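Long-range contact in agmatine N-acetyltransferase (Drosophila melanogaster, PDB 7CIW), which probably transfers acyl groups from coenzyme A thioesters to the amines of small molecules such as agmatine, as a GCN5-related N-acetyltransferase of the arylalkylamine branch: residues Y31-P43 with Q197-V209. The protein carries 1 engineered substitution. Residues are numbered along the deposited sequence; the frame is centred on the assembly and turned at random.
With G0R (N-(4-carbamimidamidobutyl)ethanamide), chain C; COA (coenzyme A), chain B.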
ATOM      1  N   TYR A  31       0.889  10.292   2.201  1.00 17.01           N
ATOM      2  CA  TYR A  31       2.287  10.467   1.818  1.00 14.96           C
ATOM      3  C   TYR A  31       3.160  11.160   2.862  1.00 17.38           C
ATOM      4  O   TYR A  31       4.319  10.745   3.017  1.00 19.45           O
ATOM      5  CB  TYR A  31       2.336  11.239   0.504  1.00 16.74           C
ATOM      6  CG  TYR A  31       2.115  10.441  -0.760  1.00 15.30           C
ATOM      7  CD1 TYR A  31       3.012   9.450  -1.160  1.00 16.46           C
ATOM      8  CD2 TYR A  31       1.037  10.724  -1.592  1.00 15.10           C
ATOM      9  CE1 TYR A  31       2.831   8.755  -2.351  1.00 16.06           C
ATOM     10  CE2 TYR A  31       0.849  10.038  -2.789  1.00 14.86           C
ATOM     11  CZ  TYR A  31       1.755   9.063  -3.166  1.00 15.62           C
ATOM     12  OH  TYR A  31       1.579   8.392  -4.350  1.00 16.62           O
ATOM     13  N   PRO A  32       2.721  12.206   3.570  1.00 17.99           N
ATOM     14  CA  PRO A  32       3.643  12.873   4.509  1.00 17.92           C
ATOM     15  C   PRO A  32       4.120  11.985   5.646  1.00 20.63           C
ATOM     16  O   PRO A  32       5.219  12.217   6.162  1.00 21.15           O
ATOM     17  CB  PRO A  32       2.820  14.064   5.030  1.00 18.64           C
ATOM     18  CG  PRO A  32       1.828  14.322   3.931  1.00 18.95           C
ATOM     19  CD  PRO A  32       1.458  12.960   3.434  1.00 19.24           C
ATOM     20  N   GLU A  33       3.353  10.958   6.025  1.00 17.85           N
ATOM     21  CA  GLU A  33       3.703  10.089   7.146  1.00 20.16           C
ATOM     22  C   GLU A  33       4.050   8.663   6.742  1.00 17.05           C
ATOM     23  O   GLU A  33       4.581   7.916   7.574  1.00 19.58           O
ATOM     24  CB  GLU A  33       2.556  10.052   8.163  1.00 21.22           C
ATOM     25  CG  GLU A  33       2.156  11.420   8.682  1.00 26.34           C
ATOM     26  CD  GLU A  33       0.839  11.390   9.422  1.00 30.00           C
ATOM     27  OE1 GLU A  33       0.809  10.835  10.543  1.00 36.04           O
ATOM     28  OE2 GLU A  33      -0.163  11.909   8.877  1.00 33.48           O
ATOM     29  N   GLU A  34       3.783   8.264   5.508  1.00 16.38           N
ATOM     30  CA  GLU A  34       4.165   6.928   5.073  1.00 15.87           C
ATOM     31  C   GLU A  34       5.685   6.788   5.145  1.00 15.95           C
ATOM     32  O   GLU A  34       6.408   7.642   4.609  1.00 18.49           O
ATOM     33  CB  GLU A  34       3.658   6.669   3.659  1.00 16.62           C
ATOM     34  CG  GLU A  34       3.763   5.213   3.243  1.00 14.86           C
ATOM     35  CD  GLU A  34       5.156   4.871   2.788  1.00 15.68           C
ATOM     36  OE1 GLU A  34       5.709   5.642   1.980  1.00 15.91           O
ATOM     37  OE2 GLU A  34       5.711   3.851   3.257  1.00 15.40           O
ATOM     38  N   PRO A  35       6.207   5.756   5.814  1.00 15.39           N
ATOM     39  CA  PRO A  35       7.659   5.728   6.092  1.00 17.42           C
ATOM     40  C   PRO A  35       8.574   5.784   4.870  1.00 18.48           C
ATOM     41  O   PRO A  35       9.597   6.470   4.945  1.00 20.54           O
ATOM     42  CB  PRO A  35       7.822   4.420   6.880  1.00 17.19           C
ATOM     43  CG  PRO A  35       6.534   4.317   7.646  1.00 16.69           C
ATOM     44  CD  PRO A  35       5.470   4.801   6.669  1.00 14.84           C
ATOM     45  N   LEU A  36       8.286   5.089   3.760  1.00 16.50           N
ATOM     46  CA  LEU A  36       9.199   5.212   2.610  1.00 15.84           C
ATOM     47  C   LEU A  36       9.184   6.622   2.040  1.00 17.60           C
ATOM     48  O   LEU A  36      10.234   7.155   1.662  1.00 17.91           O
ATOM     49  CB  LEU A  36       8.852   4.223   1.507  1.00 16.63           C
ATOM     50  CG  LEU A  36       8.741   2.758   1.895  1.00 14.37           C
ATOM     51  CD1 LEU A  36       8.654   1.904   0.619  1.00 18.52           C
ATOM     52  CD2 LEU A  36       9.929   2.360   2.761  1.00 16.68           C
ATOM     53  N   THR A  37       8.000   7.227   1.948  1.00 17.42           N
ATOM     54  CA  THR A  37       7.887   8.588   1.443  1.00 17.09           C
ATOM     55  C   THR A  37       8.527   9.586   2.399  1.00 16.46           C
ATOM     56  O   THR A  37       9.213  10.518   1.962  1.00 20.20           O
ATOM     57  CB  THR A  37       6.414   8.921   1.206  1.00 17.44           C
ATOM     58  OG1 THR A  37       5.774   7.796   0.595  1.00 18.22           O
ATOM     59  CG2 THR A  37       6.264  10.132   0.285  1.00 17.77           C
ATOM     60  N   ALA A  38       8.317   9.411   3.706  1.00 17.76           N
ATOM     61  CA  ALA A  38       8.911  10.316   4.681  1.00 18.42           C
ATOM     62  C   ALA A  38      10.409  10.101   4.809  1.00 21.63           C
ATOM     63  O   ALA A  38      11.121  11.010   5.251  1.00 26.17           O
ATOM     64  CB  ALA A  38       8.248  10.137   6.047  1.00 22.90           C
ATOM     65  N   GLY A  39      10.897   8.934   4.421  1.00 18.73           N
ATOM     66  CA  GLY A  39      12.300   8.585   4.531  1.00 19.02           C
ATOM     67  C   GLY A  39      13.127   8.843   3.294  1.00 20.46           C
ATOM     68  O   GLY A  39      14.297   8.447   3.247  1.00 20.80           O
ATOM     69  N   THR A  40      12.553   9.493   2.284  1.00 20.31           N
ATOM     70  CA  THR A  40      13.245   9.871   1.064  1.00 22.04           C
ATOM     71  C   THR A  40      12.962  11.345   0.803  1.00 21.69           C
ATOM     72  O   THR A  40      12.159  11.972   1.497  1.00 21.65           O
ATOM     73  CB  THR A  40      12.795   9.005  -0.124  1.00 22.19           C
ATOM     74  OG1 THR A  40      11.363   8.940  -0.143  1.00 19.57           O
ATOM     75  CG2 THR A  40      13.346   7.591  -0.002  1.00 22.67           C
ATOM     76  N   HIS A  41      13.634  11.907  -0.198  1.00 22.74           N
ATOM     77  CA  HIS A  41      13.591  13.344  -0.420  1.00 23.36           C
ATOM     78  C   HIS A  41      13.404  13.632  -1.899  1.00 22.61           C
ATOM     79  O   HIS A  41      13.858  12.852  -2.745  1.00 24.22           O
ATOM     80  CB  HIS A  41      14.875  14.012   0.094  1.00 25.89           C
ATOM     81  CG  HIS A  41      15.197  13.632   1.503  1.00 30.41           C
ATOM     82  ND1 HIS A  41      14.659  14.289   2.589  1.00 33.39           N
ATOM     83  CD2 HIS A  41      15.950  12.626   2.006  1.00 29.50           C
ATOM     84  CE1 HIS A  41      15.090  13.720   3.701  1.00 32.37           C
ATOM     85  NE2 HIS A  41      15.874  12.708   3.373  1.00 30.28           N
ATOM     86  N   PRO A  42      12.708  14.732  -2.247  1.00 21.65           N
ATOM     87  CA  PRO A  42      12.025  15.695  -1.374  1.00 23.02           C
ATOM     88  C   PRO A  42      10.806  15.062  -0.689  1.00 20.15           C
ATOM     89  O   PRO A  42      10.512  13.900  -0.997  1.00 22.53           O
ATOM     90  CB  PRO A  42      11.609  16.805  -2.353  1.00 24.70           C
ATOM     91  CG  PRO A  42      11.450  16.107  -3.645  1.00 24.47           C
ATOM     92  CD  PRO A  42      12.545  15.081  -3.668  1.00 22.00           C
ATOM     93  N   PRO A  43      10.124  15.783   0.208  1.00 27.25           N
ATOM     94  CA  PRO A  43       8.970  15.170   0.892  1.00 24.67           C
ATOM     95  C   PRO A  43       7.844  14.768  -0.043  1.00 23.68           C
ATOM     96  O   PRO A  43       7.171  13.762   0.216  1.00 25.87           O
ATOM     97  CB  PRO A  43       8.523  16.261   1.877  1.00 29.77           C
ATOM     98  CG  PRO A  43       9.117  17.531   1.349  1.00 35.04           C
ATOM     99  CD  PRO A  43      10.422  17.120   0.752  1.00 29.55           C
ATOM    100  N   GLN A 197      24.882   3.673   0.247  1.00 18.31           N
ATOM    101  CA  GLN A 197      24.123   4.595   1.083  1.00 20.98           C
ATOM    102  C   GLN A 197      22.791   3.965   1.454  1.00 18.49           C
ATOM    103  O   GLN A 197      22.159   3.316   0.621  1.00 15.78           O
ATOM    104  CB  GLN A 197      23.869   5.913   0.354  1.00 22.47           C
ATOM    105  CG  GLN A 197      25.114   6.634  -0.112  1.00 31.71           C
ATOM    106  CD  GLN A 197      24.871   8.120  -0.284  1.00 38.08           C
ATOM    107  OE1 GLN A 197      25.597   8.803  -1.004  1.00 46.00           O
ATOM    108  NE2 GLN A 197      23.834   8.628   0.378  1.00 41.36           N
ATOM    109  N   GLN A 198      22.366   4.156   2.702  1.00 20.44           N
ATOM    110  CA  GLN A 198      21.065   3.642   3.119  1.00 19.51           C
ATOM    111  C   GLN A 198      19.952   4.322   2.326  1.00 22.76           C
ATOM    112  O   GLN A 198      19.893   5.550   2.251  1.00 24.05           O
ATOM    113  CB  GLN A 198      20.866   3.861   4.618  1.00 19.90           C
ATOM    114  CG  GLN A 198      19.562   3.301   5.162  1.00 16.39           C
ATOM    115  CD  GLN A 198      19.436   3.486   6.656  1.00 22.09           C
ATOM    116  OE1 GLN A 198      20.437   3.482   7.375  1.00 22.66           O
ATOM    117  NE2 GLN A 198      18.198   3.620   7.144  1.00 19.20           N
ATOM    118  N   VAL A 199      19.067   3.519   1.727  1.00 22.83           N
ATOM    119  CA  VAL A 199      18.092   4.077   0.791  1.00 21.49           C
ATOM    120  C   VAL A 199      17.003   4.839   1.541  1.00 22.88           C
ATOM    121  O   VAL A 199      16.743   6.017   1.267  1.00 27.39           O
ATOM    122  CB  VAL A 199      17.503   2.967  -0.094  1.00 23.31           C
ATOM    123  CG1 VAL A 199      16.355   3.516  -0.927  1.00 25.50           C
ATOM    124  CG2 VAL A 199      18.582   2.399  -0.997  1.00 21.44           C
ATOM    125  N   ILE A 200      16.357   4.183   2.496  1.00 22.82           N
ATOM    126  CA  ILE A 200      15.223   4.749   3.214  1.00 21.59           C
ATOM    127  C   ILE A 200      15.659   5.030   4.640  1.00 16.19           C
ATOM    128  O   ILE A 200      16.196   4.141   5.309  1.00 18.04           O
ATOM    129  CB  ILE A 200      14.018   3.795   3.203  1.00 21.60           C
ATOM    130  CG1 ILE A 200      13.879   3.110   1.843  1.00 26.21           C
ATOM    131  CG2 ILE A 200      12.759   4.547   3.571  1.00 20.98           C
ATOM    132  CD1 ILE A 200      13.215   3.967   0.806  1.00 21.76           C
ATOM    133  N   ARG A 201      15.406   6.256   5.119  1.00 18.30           N
ATOM    134  CA  ARG A 201      15.636   6.616   6.518  1.00 17.19           C
ATOM    135  C   ARG A 201      14.348   7.160   7.123  1.00 16.37           C
ATOM    136  O   ARG A 201      14.150   8.381   7.199  1.00 17.26           O
ATOM    137  CB  ARG A 201      16.764   7.634   6.668  1.00 21.13           C
ATOM    138  CG  ARG A 201      17.340   7.647   8.087  1.00 29.94           C
ATOM    139  CD  ARG A 201      17.866   9.020   8.484  1.00 28.22           C
ATOM    140  NE  ARG A 201      19.272   9.177   8.135  1.00 32.40           N
ATOM    141  CZ  ARG A 201      19.865  10.354   7.964  1.00 29.31           C
ATOM    142  NH1 ARG A 201      19.165  11.474   8.105  1.00 24.67           N
ATOM    143  NH2 ARG A 201      21.155  10.411   7.645  1.00 34.14           N
ATOM    144  N   PRO A 202      13.447   6.287   7.558  1.00 20.22           N
ATOM    145  CA  PRO A 202      12.144   6.744   8.045  1.00 20.27           C
ATOM    146  C   PRO A 202      12.191   7.066   9.525  1.00 20.04           C
ATOM    147  O   PRO A 202      13.092   6.609  10.243  1.00 20.21           O
ATOM    148  CB  PRO A 202      11.228   5.542   7.770  1.00 20.00           C
ATOM    149  CG  PRO A 202      12.126   4.383   7.836  1.00 21.71           C
ATOM    150  CD  PRO A 202      13.510   4.822   7.439  1.00 20.40           C
ATOM    151  N   PRO A 203      11.228   7.840  10.018  1.00 23.20           N
ATOM    152  CA  PRO A 203      11.162   8.128  11.457  1.00 21.95           C
ATOM    153  C   PRO A 203      10.902   6.866  12.260  1.00 27.17           C
ATOM    154  O   PRO A 203      10.061   6.043  11.875  1.00 22.26           O
ATOM    155  CB  PRO A 203       9.976   9.099  11.571  1.00 26.41           C
ATOM    156  CG  PRO A 203       9.743   9.616  10.196  1.00 29.06           C
ATOM    157  CD  PRO A 203      10.185   8.539   9.253  1.00 24.74           C
ATOM    158  N   PRO A 204      11.595   6.667  13.378  1.00 27.46           N
ATOM    159  CA  PRO A 204      11.133   5.676  14.343  1.00 25.44           C
ATOM    160  C   PRO A 204       9.699   5.964  14.737  1.00 23.48           C
ATOM    161  O   PRO A 204       9.246   7.123  14.692  1.00 28.60           O
ATOM    162  CB  PRO A 204      12.099   5.855  15.523  1.00 26.99           C
ATOM    163  CG  PRO A 204      13.376   6.300  14.869  1.00 21.88           C
ATOM    164  CD  PRO A 204      12.926   7.202  13.730  1.00 25.42           C
ATOM    165  N   PRO A 205       8.936   4.935  15.137  1.00 21.96           N
ATOM    166  CA  PRO A 205       9.329   3.557  15.450  1.00 21.84           C
ATOM    167  C   PRO A 205       9.417   2.607  14.249  1.00 20.97           C
ATOM    168  O   PRO A 205       9.533   1.399  14.446  1.00 22.01           O
ATOM    169  CB  PRO A 205       8.216   3.107  16.393  1.00 25.00           C
ATOM    170  CG  PRO A 205       6.993   3.834  15.865  1.00 23.88           C
ATOM    171  CD  PRO A 205       7.482   5.143  15.295  1.00 24.27           C
ATOM    172  N   HIS A 206       9.367   3.137  13.030  1.00 21.13           N
ATOM    173  CA  HIS A 206       9.309   2.301  11.832  1.00 18.61           C
ATOM    174  C   HIS A 206      10.716   1.855  11.467  1.00 20.57           C
ATOM    175  O   HIS A 206      11.451   2.554  10.770  1.00 24.05           O
ATOM    176  CB  HIS A 206       8.653   3.065  10.695  1.00 15.56           C
ATOM    177  CG  HIS A 206       7.403   3.764  11.114  1.00 18.69           C
ATOM    178  ND1 HIS A 206       6.282   3.085  11.547  1.00 18.82           N
ATOM    179  CD2 HIS A 206       7.104   5.082  11.203  1.00 19.01           C
ATOM    180  CE1 HIS A 206       5.343   3.956  11.866  1.00 19.00           C
ATOM    181  NE2 HIS A 206       5.816   5.174  11.667  1.00 18.78           N
ATOM    182  N   GLU A 207      11.084   0.665  11.928  1.00 18.22           N
ATOM    183  CA  GLU A 207      12.419   0.133  11.722  1.00 16.78           C
ATOM    184  C   GLU A 207      12.522  -0.842  10.562  1.00 15.81           C
ATOM    185  O   GLU A 207      13.643  -1.161  10.154  1.00 18.20           O
ATOM    186  CB  GLU A 207      12.911  -0.587  12.984  1.00 22.66           C
ATOM    187  CG  GLU A 207      12.895   0.237  14.237  1.00 31.28           C
ATOM    188  CD  GLU A 207      13.275  -0.596  15.444  1.00 38.55           C
ATOM    189  OE1 GLU A 207      14.363  -1.211  15.417  1.00 40.84           O
ATOM    190  OE2 GLU A 207      12.483  -0.644  16.411  1.00 47.30           O
ATOM    191  N   SER A 208      11.404  -1.335  10.034  1.00 16.08           N
ATOM    192  CA  SER A 208      11.446  -2.379   9.019  1.00 13.14           C
ATOM    193  C   SER A 208      10.183  -2.320   8.177  1.00 14.43           C
ATOM    194  O   SER A 208       9.172  -1.746   8.588  1.00 16.13           O
ATOM    195  CB  SER A 208      11.551  -3.760   9.656  1.00 17.08           C
ATOM    196  OG  SER A 208      10.397  -3.990  10.453  1.00 18.57           O
ATOM    197  N   VAL A 209      10.244  -2.928   6.993  1.00 13.76           N
ATOM    198  CA  VAL A 209       9.044  -3.216   6.219  1.00 12.87           C
ATOM    199  C   VAL A 209       8.684  -4.673   6.475  1.00 15.73           C
ATOM    200  O   VAL A 209       9.506  -5.581   6.286  1.00 12.84           O
ATOM    201  CB  VAL A 209       9.227  -2.909   4.717  1.00 14.59           C
ATOM    202  CG1 VAL A 209      10.518  -3.499   4.163  1.00 16.49           C
ATOM    203  CG2 VAL A 209       7.992  -3.365   3.895  1.00 13.44           C
TER
HETATM  204  C10 G0R C 302       4.543   4.795  -2.477  1.00 18.54           C
HETATM  205  N12 G0R C 302       5.304   5.920  -1.949  1.00 19.86           N
HETATM  206  C1  G0R C 302      -0.157  -0.258   2.476  1.00 14.72           C
HETATM  207  C2  G0R C 302       0.958   0.768   2.284  1.00 13.75           C
HETATM  208  C5  G0R C 302       3.387   1.251   1.774  1.00 15.56           C
HETATM  209  C6  G0R C 302       3.714   1.416   0.288  1.00 17.97           C
HETATM  210  C7  G0R C 302       4.986   2.237   0.050  1.00 19.89           C
HETATM  211  C8  G0R C 302       4.772   3.683  -0.414  1.00 23.36           C
HETATM  212  N4  G0R C 302       2.295   0.310   1.968  1.00 13.38           N
HETATM  213  N9  G0R C 302       4.306   3.777  -1.780  1.00 27.87           N
HETATM  214  N11 G0R C 302       4.039   4.837  -3.828  1.00 25.82           N
HETATM  215  O3  G0R C 302       0.723   1.927   2.380  1.00 15.81           O
HETATM  216  N1A COA B 301       0.555   7.432  14.789  1.00 25.29           N
HETATM  217  C2A COA B 301       0.350   7.241  16.122  1.00 23.60           C
HETATM  218  N3A COA B 301      -0.614   6.363  16.560  1.00 25.01           N
HETATM  219  C4A COA B 301      -1.365   5.686  15.677  1.00 21.94           C
HETATM  220  C5A COA B 301      -1.163   5.882  14.365  1.00 23.63           C
HETATM  221  C6A COA B 301      -0.190   6.760  13.931  1.00 25.19           C
HETATM  222  N6A COA B 301       0.388   7.292  12.630  1.00 22.72           N
HETATM  223  N7A COA B 301      -2.023   5.105  13.659  1.00 20.88           N
HETATM  224  C8A COA B 301      -2.773   4.419  14.532  1.00 21.59           C
HETATM  225  N9A COA B 301      -2.363   4.770  15.761  1.00 21.46           N
HETATM  226  C1B COA B 301      -2.759   4.457  17.005  1.00 20.79           C
HETATM  227  C2B COA B 301      -4.244   4.885  17.115  1.00 21.80           C
HETATM  228  O2B COA B 301      -4.389   6.323  17.440  1.00 23.79           O
HETATM  229  C3B COA B 301      -4.792   4.047  18.019  1.00 21.57           C
HETATM  230  O3B COA B 301      -4.418   4.311  19.398  1.00 22.77           O
HETATM  231  P3B COA B 301      -5.313   5.256  20.433  1.00 22.31           P
HETATM  232  O7A COA B 301      -6.787   5.169  20.085  1.00 23.51           O
HETATM  233  O8A COA B 301      -5.023   4.850  21.881  1.00 19.95           O
HETATM  234  O9A COA B 301      -4.812   6.676  20.207  1.00 25.52           O
HETATM  235  C4B COA B 301      -4.052   2.622  17.720  1.00 20.36           C
HETATM  236  O4B COA B 301      -2.872   2.903  17.182  1.00 23.36           O
HETATM  237  C5B COA B 301      -4.887   1.726  16.837  1.00 21.70           C
HETATM  238  O5B COA B 301      -5.425   2.529  15.795  1.00 22.22           O
HETATM  239  P1A COA B 301      -5.964   1.835  14.367  1.00 22.80           P
HETATM  240  O1A COA B 301      -5.485   0.394  14.176  1.00 23.12           O
HETATM  241  O2A COA B 301      -7.477   1.976  14.287  1.00 27.60           O
HETATM  242  O3A COA B 301      -5.238   2.733  13.203  1.00 20.27           O
HETATM  243  P2A COA B 301      -5.952   3.428  11.897  1.00 19.51           P
HETATM  244  O4A COA B 301      -6.856   4.542  12.331  1.00 19.04           O
HETATM  245  O5A COA B 301      -6.645   2.367  11.074  1.00 19.11           O
HETATM  246  O6A COA B 301      -4.628   4.044  11.137  1.00 18.44           O
HETATM  247  CBP COA B 301      -2.941   3.828   9.565  1.00 16.63           C
HETATM  248  CCP COA B 301      -3.623   3.171  10.738  1.00 17.85           C
HETATM  249  CDP COA B 301      -3.941   3.796   8.360  1.00 16.59           C
HETATM  250  CEP COA B 301      -1.663   3.058   9.202  1.00 17.22           C
HETATM  251  CAP COA B 301      -2.560   5.249   9.974  1.00 17.57           C
HETATM  252  OAP COA B 301      -1.558   5.179  10.960  1.00 19.46           O
HETATM  253  C9P COA B 301      -2.018   6.111   8.817  1.00 17.36           C
HETATM  254  O9P COA B 301      -2.726   6.604   7.993  1.00 15.30           O
HETATM  255  N8P COA B 301      -0.591   6.358   8.766  1.00 17.44           N
HETATM  256  C7P COA B 301       0.012   7.222   7.735  1.00 16.89           C
HETATM  257  C6P COA B 301       0.181   6.538   6.310  1.00 14.99           C
HETATM  258  C5P COA B 301       0.836   5.201   6.550  1.00 16.66           C
HETATM  259  O5P COA B 301       1.875   5.094   7.147  1.00 16.22           O
HETATM  260  N4P COA B 301       0.111   4.023   5.992  1.00 15.21           N
HETATM  261  C3P COA B 301       0.544   2.645   6.155  1.00 18.72           C
HETATM  262  C2P COA B 301       1.846   2.328   5.418  1.00 19.13           C
HETATM  263  S1P COA B 301       1.935   0.525   5.638  1.00 17.41           S
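Pro35, the first residue of the single-turn helix 35-38, sets its CG over one face of the His206 ring. This CG stands 3.8 Å from the imidazole centroid, a CH-pi contact off the ring centre, while Pro205 CD backs the opposite face. The flat imidazole can take proline CH groups on both faces and still use ND1, at its edge, for the hydrogen bond with Val169 N that further fixes it. Pro35 CB also meets Pro202 CB at 3.7 Å.

On the inner side the packing is apolar. The two branches of Leu36 divide the work: CD2 touches Ile200 CG2 at 3.7 Å, and CD1 lies against the butyl chain of the bound acetylagmatine. In Ile200, chi1 of -39° turns CG1 to the backbone N side and the bend at chi2 (-80°) brings CD1 to Thr40 CG2, also 3.7 Å away; Leu106 of helix 99-114 adjoins both Leu36 and Ile200. Where the backbones come closest, Gly39, with no side chain between them, brings its CA within 4.0 Å of Pro202 N. The one hydrogen bond between the segments forms here, almost straight, from Arg201 N to Gly39 O (3.1 Å, 178°). Outward the contact thins to Ala38 CB against Pro203 CD at 4.1 Å, and the Arg201 side chain leads away on the solvent side.

Glu34 is the N-cap residue, accepting from Leu36 N through OE2 and from Thr37 N through OE1. Thr37 OG1 also donates to OE1 and takes a weak bond from the guanidinium N12 of the ligand. Apolar packing and a single backbone bond thus join the helix 35-38 region to the loop leading into strand 208-215, while Glu34 and Thr37 couple the helix cap to the acetylagmatine pocket.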